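Local atomic coordinates of flavin prenyltransferase UbiX (Aquifex aeolicus, PDB entry 2EJB), a protein that probably prenylates reduced FMN, joining a dimethylallyl group from dimethylallyl phosphate to the flavin to make the cofactor used by UbiD decarboxylases. Residues 164-167 with 168-172. Numbering follows the deposited sequence.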
ATOM      1  N   ASP A 164       5.198   7.615  13.909  1.00 45.88           N
ATOM      2  CA  ASP A 164       6.346   6.819  13.494  1.00 44.81           C
ATOM      3  C   ASP A 164       6.120   6.200  12.121  1.00 44.83           C
ATOM      4  O   ASP A 164       7.067   5.993  11.369  1.00 46.91           O
ATOM      5  CB  ASP A 164       6.639   5.714  14.513  1.00 45.90           C
ATOM      6  CG  ASP A 164       7.195   6.253  15.818  1.00 52.97           C
ATOM      7  OD1 ASP A 164       7.614   7.425  15.842  1.00 48.08           O
ATOM      8  OD2 ASP A 164       7.224   5.495  16.812  1.00 43.77           O
ATOM      9  N   MET A 165       4.867   5.901  11.798  1.00 40.78           N
ATOM     10  CA  MET A 165       4.554   5.315  10.502  1.00 43.10           C
ATOM     11  C   MET A 165       4.531   6.380   9.408  1.00 44.64           C
ATOM     12  O   MET A 165       4.914   6.120   8.267  1.00 39.27           O
ATOM     13  CB  MET A 165       3.217   4.578  10.563  1.00 43.06           C
ATOM     14  CG  MET A 165       3.278   3.302  11.398  1.00 47.75           C
ATOM     15  SD  MET A 165       1.784   2.307  11.278  1.00 62.58           S
ATOM     16  CE  MET A 165       0.769   3.105  12.503  1.00 54.07           C
ATOM     17  N   ILE A 166       4.086   7.582   9.763  1.00 42.57           N
ATOM     18  CA  ILE A 166       4.045   8.686   8.812  1.00 40.16           C
ATOM     19  C   ILE A 166       5.473   9.045   8.397  1.00 44.74           C
ATOM     20  O   ILE A 166       5.755   9.267   7.221  1.00 41.02           O
ATOM     21  CB  ILE A 166       3.391   9.933   9.433  1.00 41.68           C
ATOM     22  CG1 ILE A 166       1.947   9.621   9.833  1.00 43.85           C
ATOM     23  CG2 ILE A 166       3.431  11.086   8.444  1.00 44.70           C
ATOM     24  CD1 ILE A 166       1.243  10.763  10.537  1.00 44.90           C
ATOM     25  N   ASN A 167       6.373   9.100   9.374  1.00 41.30           N
ATOM     26  CA  ASN A 167       7.766   9.428   9.104  1.00 44.39           C
ATOM     27  C   ASN A 167       8.420   8.361   8.242  1.00 40.15           C
ATOM     28  O   ASN A 167       9.278   8.664   7.413  1.00 41.43           O
ATOM     29  CB  ASN A 167       8.534   9.593  10.419  1.00 46.81           C
ATOM     30  CG  ASN A 167       8.276  10.935  11.080  1.00 51.11           C
ATOM     31  OD1 ASN A 167       7.228  11.548  10.879  1.00 51.70           O
ATOM     32  ND2 ASN A 167       9.228  11.392  11.882  1.00 58.08           N
ATOM     33  N   PHE A 168       8.021   7.108   8.444  1.00 35.91           N
ATOM     34  CA  PHE A 168       8.574   6.012   7.653  1.00 39.54           C
ATOM     35  C   PHE A 168       8.258   6.248   6.181  1.00 37.11           C
ATOM     36  O   PHE A 168       9.146   6.234   5.328  1.00 39.82           O
ATOM     37  CB  PHE A 168       7.976   4.666   8.073  1.00 41.26           C
ATOM     38  CG  PHE A 168       8.322   3.542   7.134  1.00 46.74           C
ATOM     39  CD1 PHE A 168       9.563   2.916   7.199  1.00 44.51           C
ATOM     40  CD2 PHE A 168       7.432   3.156   6.135  1.00 38.19           C
ATOM     41  CE1 PHE A 168       9.918   1.927   6.275  1.00 46.95           C
ATOM     42  CE2 PHE A 168       7.776   2.171   5.206  1.00 48.54           C
ATOM     43  CZ  PHE A 168       9.023   1.555   5.278  1.00 48.34           C
ATOM     44  N   VAL A 169       6.981   6.467   5.888  1.00 34.86           N
ATOM     45  CA  VAL A 169       6.547   6.698   4.519  1.00 37.90           C
ATOM     46  C   VAL A 169       7.204   7.957   3.941  1.00 42.71           C
ATOM     47  O   VAL A 169       7.646   7.959   2.790  1.00 37.81           O
ATOM     48  CB  VAL A 169       5.017   6.826   4.449  1.00 38.55           C
ATOM     49  CG1 VAL A 169       4.579   7.061   3.012  1.00 41.47           C
ATOM     50  CG2 VAL A 169       4.373   5.555   5.000  1.00 31.90           C
ATOM     51  N   VAL A 170       7.273   9.018   4.742  1.00 40.09           N
ATOM     52  CA  VAL A 170       7.895  10.262   4.300  1.00 38.75           C
ATOM     53  C   VAL A 170       9.374  10.025   3.991  1.00 34.63           C
ATOM     54  O   VAL A 170       9.917  10.590   3.044  1.00 40.37           O
ATOM     55  CB  VAL A 170       7.767  11.368   5.372  1.00 37.95           C
ATOM     56  CG1 VAL A 170       8.481  12.633   4.913  1.00 43.18           C
ATOM     57  CG2 VAL A 170       6.303  11.671   5.623  1.00 38.46           C
ATOM     58  N   GLY A 171      10.017   9.186   4.793  1.00 34.59           N
ATOM     59  CA  GLY A 171      11.420   8.886   4.574  1.00 37.58           C
ATOM     60  C   GLY A 171      11.613   8.121   3.276  1.00 37.90           C
ATOM     61  O   GLY A 171      12.610   8.302   2.572  1.00 36.90           O
ATOM     62  N   LYS A 172      10.657   7.250   2.968  1.00 30.66           N
ATOM     63  CA  LYS A 172      10.706   6.465   1.744  1.00 37.49           C
ATOM     64  C   LYS A 172      10.595   7.398   0.544  1.00 36.50           C
ATOM     65  O   LYS A 172      11.292   7.233  -0.454  1.00 37.03           O
ATOM     66  CB  LYS A 172       9.559   5.448   1.718  1.00 39.02           C
ATOM     67  CG  LYS A 172       9.939   4.062   2.215  1.00 43.11           C
ATOM     68  CD  LYS A 172      10.875   3.389   1.219  1.00 56.93           C
ATOM     69  CE  LYS A 172      11.169   1.950   1.595  1.00 57.68           C
ATOM     70  NZ  LYS A 172      12.088   1.303   0.613  1.00 56.69           N
TER
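In I166 the CG2 methyl stands anti to the backbone N, with CG1 beside that N (chi1 -61°), while V170, one turn on, sets CG1 anti to its own N (chi1 177°) and turns CG2 back along the helix. The two CG2 methyls thus come within 4.1 Å of each other, and the side chains run side by side. Branched residues suit this strip, a broad apolar ridge set against I15 and the K19 side chain on helix 14-26; V169 adds to it by packing on Y16.

Four backbone hydrogen bonds run from the N of residue i+4 to the O of residue i. V169 N to M165 O is the straightest, with an N-H...O angle of 170°, whereas F168 N meets D164 O at 3.3 Å from above the carbonyl plane. G171 N bonds N167 O at 2.8 Å, and glycine suits the tight space beside that oxygen. D164 OD2 accepts from Q160 N while D164 N bonds S161 OG, which ties the first turn of helix 162-176 to the residues before it.

On another side, F168 projects its ring toward A154 and H157, close to Y156, and against R126 of the second subunit, whose A128 O receives K172 NZ. Y156 and K172 are predicted to bind dimethylallyl phosphate, so this largely buried helix, wedged between helix 14-26 and the second subunit in a Rossmann-like flavoprotein fold, probably lines the prenyl-donor site at the subunit interface.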